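Local coordinates for HepC.19480.a.B1 (Helicobacter pylori, PDB 6MTZ), which is of unknown function but carries the DHH and GGGH sequence motifs of DHH-family phosphoesterases, and so probably hydrolyses phosphate ester bonds, at residues A[120-132]-A[148-160]. Numbering follows the deposited sequence.
Sequences DTNRCATKIVYEF and LEPLVEMVNSVDI. With EDO (1,2-ethanediol), chain C.
Asn156 reaches across to the start of helix 125-132, where its OD1 takes the backbone N-H of Cys124 at 2.8 Å in a nearly straight bond (175°). With CG anti to the backbone N (chi1 -165°), the amide also flanks the Lys127 methylenes, and its ND2 donates to a water that in turn donates to Asn122 O. Cys124 is the N-cap: SG, placed between its own N and carbonyl carbon, accepts from Lys127 N at 3.3 Å while lying against Val155 CG1. The segments 125-132 and 148-159 run roughly antiparallel (146°), their axes 8.5 Å apart at closest. At mid-contact Val152 wedges in: CG1 sits 3.6 Å from Lys127 CA, and CG2 meets Thr126 CG2 and Tyr130 CB. The extended Lys127 chain carries NZ to the syn side of Glu153 OE1 (2.9 Å), a salt bridge; that oxygen also accepts from an ethanediol, whose other hydroxyl donates to Glu131 OE1. Farther along, Tyr130 donates its hydroxyl to the anti lone pair of Glu149 OE2 (2.6 Å), ring and carboxylate planes standing steeply to each other, while CE1 rests on Leu148 CD2. At the opposite end, Asp159 OD1 lies 3.4 Å from Cys124 CB. Asp159 also neighbours Asp20 and His103, the latter in the DHH motif, consistent with a place beside the family's metal site. Ile128 and Val129 turn to strand 95-102 of the parallel sheet, Thr126 and Leu148 touch helix 19-29, and Met154 and Val158 face helix 168-180, so helix 145-159 lies between helices 125-136 and 168-180.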
loop_
_atom_site.group_PDB
_atom_site.type_symbol
_atom_site.label_atom_id
_atom_site.label_comp_id
_atom_site.label_asym_id
_atom_site.label_seq_id
_atom_site.Cartn_x
_atom_site.Cartn_y
_atom_site.Cartn_z
ATOM N N ASP A 120 1.199 -4.325 23.808
ATOM C CA ASP A 120 1.103 -3.264 24.811
ATOM C C ASP A 120 0.020 -2.295 24.357
ATOM O O ASP A 120 0.211 -1.553 23.389
ATOM C CB ASP A 120 2.445 -2.549 25.005
ATOM C CG ASP A 120 2.371 -1.407 26.024
ATOM O OD1 ASP A 120 1.295 -1.184 26.628
ATOM O OD2 ASP A 120 3.399 -0.720 26.223
ATOM N N THR A 121 -1.113 -2.287 25.060
ATOM C CA THR A 121 -2.257 -1.485 24.636
ATOM C C THR A 121 -2.108 -0.008 24.973
ATOM O O THR A 121 -2.973 0.788 24.592
ATOM C CB THR A 121 -3.548 -2.015 25.275
ATOM O OG1 THR A 121 -3.501 -1.817 26.697
ATOM C CG2 THR A 121 -3.724 -3.500 24.983
ATOM N N ASN A 122 -1.053 0.374 25.683
ATOM C CA ASN A 122 -0.895 1.742 26.153
ATOM C C ASN A 122 -0.071 2.625 25.218
ATOM O O ASN A 122 0.103 3.813 25.513
ATOM C CB ASN A 122 -0.274 1.723 27.545
ATOM C CG ASN A 122 -1.171 1.047 28.553
ATOM O OD1 ASN A 122 -2.376 1.305 28.591
ATOM N ND2 ASN A 122 -0.601 0.153 29.352
ATOM N N ARG A 123 0.442 2.084 24.116
ATOM C CA ARG A 123 1.260 2.840 23.176
ATOM C C ARG A 123 0.786 2.550 21.764
ATOM O O ARG A 123 0.220 1.490 21.488
ATOM C CB ARG A 123 2.755 2.481 23.279
ATOM C CG ARG A 123 3.489 3.097 24.474
ATOM C CD ARG A 123 4.919 2.590 24.546
ATOM N NE ARG A 123 4.970 1.176 24.916
ATOM C CZ ARG A 123 6.018 0.381 24.709
ATOM N NH1 ARG A 123 7.109 0.851 24.123
ATOM N NH2 ARG A 123 5.970 -0.894 25.080
ATOM N N CYS A 124 1.030 3.494 20.866
ATOM C CA CYS A 124 0.791 3.202 19.469
ATOM C C CYS A 124 1.873 2.253 18.972
ATOM O O CYS A 124 2.944 2.112 19.579
ATOM C CB CYS A 124 0.777 4.483 18.633
ATOM S SG CYS A 124 2.429 5.191 18.351
ATOM N N ALA A 125 1.581 1.590 17.850
ATOM C CA ALA A 125 2.531 0.628 17.304
ATOM C C ALA A 125 3.841 1.300 16.917
ATOM O O ALA A 125 4.916 0.728 17.125
ATOM C CB ALA A 125 1.918 -0.093 16.106
ATOM N N THR A 126 3.775 2.521 16.366
ATOM C CA THR A 126 5.002 3.206 15.966
ATOM C C THR A 126 5.954 3.398 17.146
ATOM O O THR A 126 7.163 3.191 17.012
ATOM C CB THR A 126 4.667 4.545 15.314
ATOM O OG1 THR A 126 4.027 4.294 14.062
ATOM C CG2 THR A 126 5.939 5.331 15.027
ATOM N N LYS A 127 5.427 3.762 18.319
ATOM C CA LYS A 127 6.303 3.976 19.463
ATOM C C LYS A 127 6.882 2.658 19.961
ATOM O O LYS A 127 8.066 2.588 20.308
ATOM C CB LYS A 127 5.551 4.699 20.580
ATOM C CG LYS A 127 6.445 5.095 21.768
ATOM C CD LYS A 127 5.798 6.225 22.585
ATOM C CE LYS A 127 6.745 6.741 23.689
ATOM N NZ LYS A 127 6.025 7.609 24.674
ATOM N N ILE A 128 6.068 1.598 19.984
ATOM C CA ILE A 128 6.575 0.270 20.319
ATOM C C ILE A 128 7.707 -0.131 19.369
ATOM O O ILE A 128 8.772 -0.575 19.806
ATOM C CB ILE A 128 5.438 -0.771 20.301
ATOM C CG1 ILE A 128 4.333 -0.408 21.294
ATOM C CG2 ILE A 128 5.990 -2.159 20.608
ATOM C CD1 ILE A 128 3.107 -1.285 21.160
ATOM N N VAL A 129 7.492 0.016 18.053
ATOM C CA VAL A 129 8.549 -0.294 17.087
ATOM C C VAL A 129 9.803 0.510 17.396
ATOM O O VAL A 129 10.915 -0.030 17.433
ATOM C CB VAL A 129 8.078 -0.027 15.645
ATOM C CG1 VAL A 129 9.267 -0.168 14.671
ATOM C CG2 VAL A 129 6.950 -0.977 15.267
ATOM N N TYR A 130 9.645 1.821 17.601
ATOM C CA TYR A 130 10.814 2.670 17.788
ATOM C C TYR A 130 11.629 2.216 18.993
ATOM O O TYR A 130 12.857 2.068 18.917
ATOM C CB TYR A 130 10.418 4.142 17.943
ATOM C CG TYR A 130 11.647 4.987 18.218
ATOM C CD1 TYR A 130 12.588 5.194 17.228
ATOM C CD2 TYR A 130 11.905 5.499 19.496
ATOM C CE1 TYR A 130 13.750 5.944 17.478
ATOM C CE2 TYR A 130 13.063 6.247 19.764
ATOM C CZ TYR A 130 13.985 6.455 18.753
ATOM O OH TYR A 130 15.134 7.182 18.992
ATOM N N GLU A 131 10.961 1.966 20.113
ATOM C CA GLU A 131 11.706 1.619 21.317
ATOM C C GLU A 131 12.329 0.235 21.194
ATOM O O GLU A 131 13.458 0.017 21.651
ATOM C CB GLU A 131 10.799 1.753 22.545
ATOM C CG GLU A 131 10.808 3.221 23.029
ATOM C CD GLU A 131 9.601 3.674 23.846
ATOM O OE1 GLU A 131 9.540 4.887 24.132
ATOM O OE2 GLU A 131 8.727 2.857 24.203
ATOM N N PHE A 132 11.653 -0.692 20.517
ATOM C CA PHE A 132 12.255 -2.004 20.285
ATOM C C PHE A 132 13.483 -1.904 19.380
ATOM O O PHE A 132 14.526 -2.499 19.669
ATOM C CB PHE A 132 11.223 -2.971 19.690
ATOM C CG PHE A 132 11.816 -4.273 19.232
ATOM C CD1 PHE A 132 12.073 -5.299 20.146
ATOM C CD2 PHE A 132 12.100 -4.487 17.898
ATOM C CE1 PHE A 132 12.606 -6.508 19.722
ATOM C CE2 PHE A 132 12.649 -5.698 17.466
ATOM C CZ PHE A 132 12.909 -6.696 18.371
ATOM N N LEU A 148 13.122 12.438 14.653
ATOM C CA LEU A 148 12.433 11.154 14.615
ATOM C C LEU A 148 11.664 10.892 15.911
ATOM O O LEU A 148 10.504 10.450 15.872
ATOM C CB LEU A 148 13.433 10.034 14.317
ATOM C CG LEU A 148 12.800 8.639 14.257
ATOM C CD1 LEU A 148 11.661 8.598 13.236
ATOM C CD2 LEU A 148 13.842 7.604 13.918
ATOM N N GLU A 149 12.276 11.182 17.072
ATOM C CA GLU A 149 11.564 10.921 18.323
ATOM C C GLU A 149 10.355 11.841 18.486
ATOM O O GLU A 149 9.297 11.369 18.918
ATOM C CB GLU A 149 12.506 11.015 19.530
ATOM C CG GLU A 149 13.464 9.827 19.587
ATOM C CD GLU A 149 14.368 9.829 20.807
ATOM O OE1 GLU A 149 14.261 10.754 21.638
ATOM O OE2 GLU A 149 15.192 8.898 20.932
ATOM N N PRO A 150 10.442 13.134 18.151
ATOM C CA PRO A 150 9.213 13.947 18.150
ATOM C C PRO A 150 8.142 13.418 17.206
ATOM O O PRO A 150 6.951 13.419 17.550
ATOM C CB PRO A 150 9.723 15.326 17.716
ATOM C CG PRO A 150 11.097 15.363 18.284
ATOM C CD PRO A 150 11.631 13.985 17.989
ATOM N N LEU A 151 8.536 12.968 16.019
ATOM C CA LEU A 151 7.558 12.403 15.093
ATOM C C LEU A 151 6.892 11.172 15.692
ATOM O O LEU A 151 5.670 11.003 15.589
ATOM C CB LEU A 151 8.228 12.077 13.755
ATOM C CG LEU A 151 7.336 11.728 12.547
ATOM C CD1 LEU A 151 8.061 12.022 11.254
ATOM C CD2 LEU A 151 6.929 10.266 12.553
ATOM N N VAL A 152 7.681 10.304 16.330
ATOM C CA VAL A 152 7.117 9.119 16.968
ATOM C C VAL A 152 6.118 9.521 18.040
ATOM O O VAL A 152 4.996 9.003 18.092
ATOM C CB VAL A 152 8.240 8.237 17.535
ATOM C CG1 VAL A 152 7.661 7.198 18.489
ATOM C CG2 VAL A 152 8.986 7.574 16.392
ATOM N N GLU A 153 6.507 10.466 18.902
ATOM C CA GLU A 153 5.635 10.887 19.989
ATOM C C GLU A 153 4.349 11.518 19.456
ATOM O O GLU A 153 3.261 11.310 20.016
ATOM C CB GLU A 153 6.388 11.852 20.909
ATOM C CG GLU A 153 5.645 12.155 22.217
ATOM C CD GLU A 153 5.510 10.930 23.140
ATOM O OE1 GLU A 153 6.237 9.921 22.956
ATOM O OE2 GLU A 153 4.666 10.984 24.062
ATOM N N MET A 154 4.454 12.280 18.363
ATOM C CA MET A 154 3.275 12.870 17.732
ATOM C C MET A 154 2.292 11.790 17.298
ATOM O O MET A 154 1.099 11.852 17.617
ATOM C CB MET A 154 3.696 13.716 16.523
ATOM C CG MET A 154 2.514 14.050 15.570
ATOM S SD MET A 154 3.001 14.494 13.881
ATOM C CE MET A 154 3.209 12.882 13.116
ATOM N N VAL A 155 2.781 10.787 16.570
ATOM C CA VAL A 155 1.933 9.660 16.213
ATOM C C VAL A 155 1.327 9.038 17.461
ATOM O O VAL A 155 0.136 8.697 17.484
ATOM C CB VAL A 155 2.718 8.620 15.390
ATOM C CG1 VAL A 155 1.880 7.357 15.192
ATOM C CG2 VAL A 155 3.113 9.200 14.042
ATOM N N ASN A 156 2.118 8.899 18.526
ATOM C CA ASN A 156 1.579 8.279 19.738
ATOM C C ASN A 156 0.419 9.099 20.291
ATOM O O ASN A 156 -0.643 8.551 20.614
ATOM C CB ASN A 156 2.667 8.103 20.800
ATOM C CG ASN A 156 2.230 7.148 21.922
ATOM O OD1 ASN A 156 2.135 5.934 21.720
ATOM N ND2 ASN A 156 1.923 7.701 23.084
ATOM N N SER A 157 0.585 10.428 20.360
ATOM C CA SER A 157 -0.436 11.263 20.985
ATOM C C SER A 157 -1.770 11.170 20.251
ATOM O O SER A 157 -2.829 11.111 20.882
ATOM C CB SER A 157 0.030 12.722 21.047
ATOM O OG SER A 157 1.168 12.877 21.870
ATOM N N VAL A 158 -1.747 11.169 18.921
ATOM C CA VAL A 158 -3.029 11.162 18.221
ATOM C C VAL A 158 -3.614 9.755 18.200
ATOM O O VAL A 158 -4.840 9.584 18.260
ATOM C CB VAL A 158 -2.904 11.762 16.803
ATOM C CG1 VAL A 158 -2.001 10.928 15.914
ATOM C CG2 VAL A 158 -4.272 11.905 16.154
ATOM N N ASP A 159 -2.762 8.735 18.163
ATOM C CA ASP A 159 -3.262 7.367 18.117
ATOM C C ASP A 159 -3.983 6.991 19.406
ATOM O O ASP A 159 -5.006 6.299 19.366
ATOM C CB ASP A 159 -2.116 6.399 17.831
ATOM C CG ASP A 159 -2.594 4.969 17.648
ATOM O OD1 ASP A 159 -2.634 4.221 18.651
ATOM O OD2 ASP A 159 -2.944 4.605 16.502
ATOM N N ILE A 160 -3.471 7.436 20.561
ATOM C CA ILE A 160 -4.159 7.203 21.824
ATOM C C ILE A 160 -5.117 8.331 22.185
ATOM O O ILE A 160 -5.725 8.289 23.262
ATOM C CB ILE A 160 -3.167 6.991 22.990
ATOM C CG1 ILE A 160 -2.449 8.293 23.353
ATOM C CG2 ILE A 160 -2.173 5.899 22.652
ATOM C CD1 ILE A 160 -1.501 8.146 24.541
HETATM C C1 EDO C . 9.825 9.069 21.321
HETATM O O1 EDO C . 8.965 9.818 22.192
HETATM C C2 EDO C . 9.563 7.572 21.489
HETATM O O2 EDO C . 10.545 6.966 22.336
HETATM O O HOH W 1 1.406 6.015 25.478
#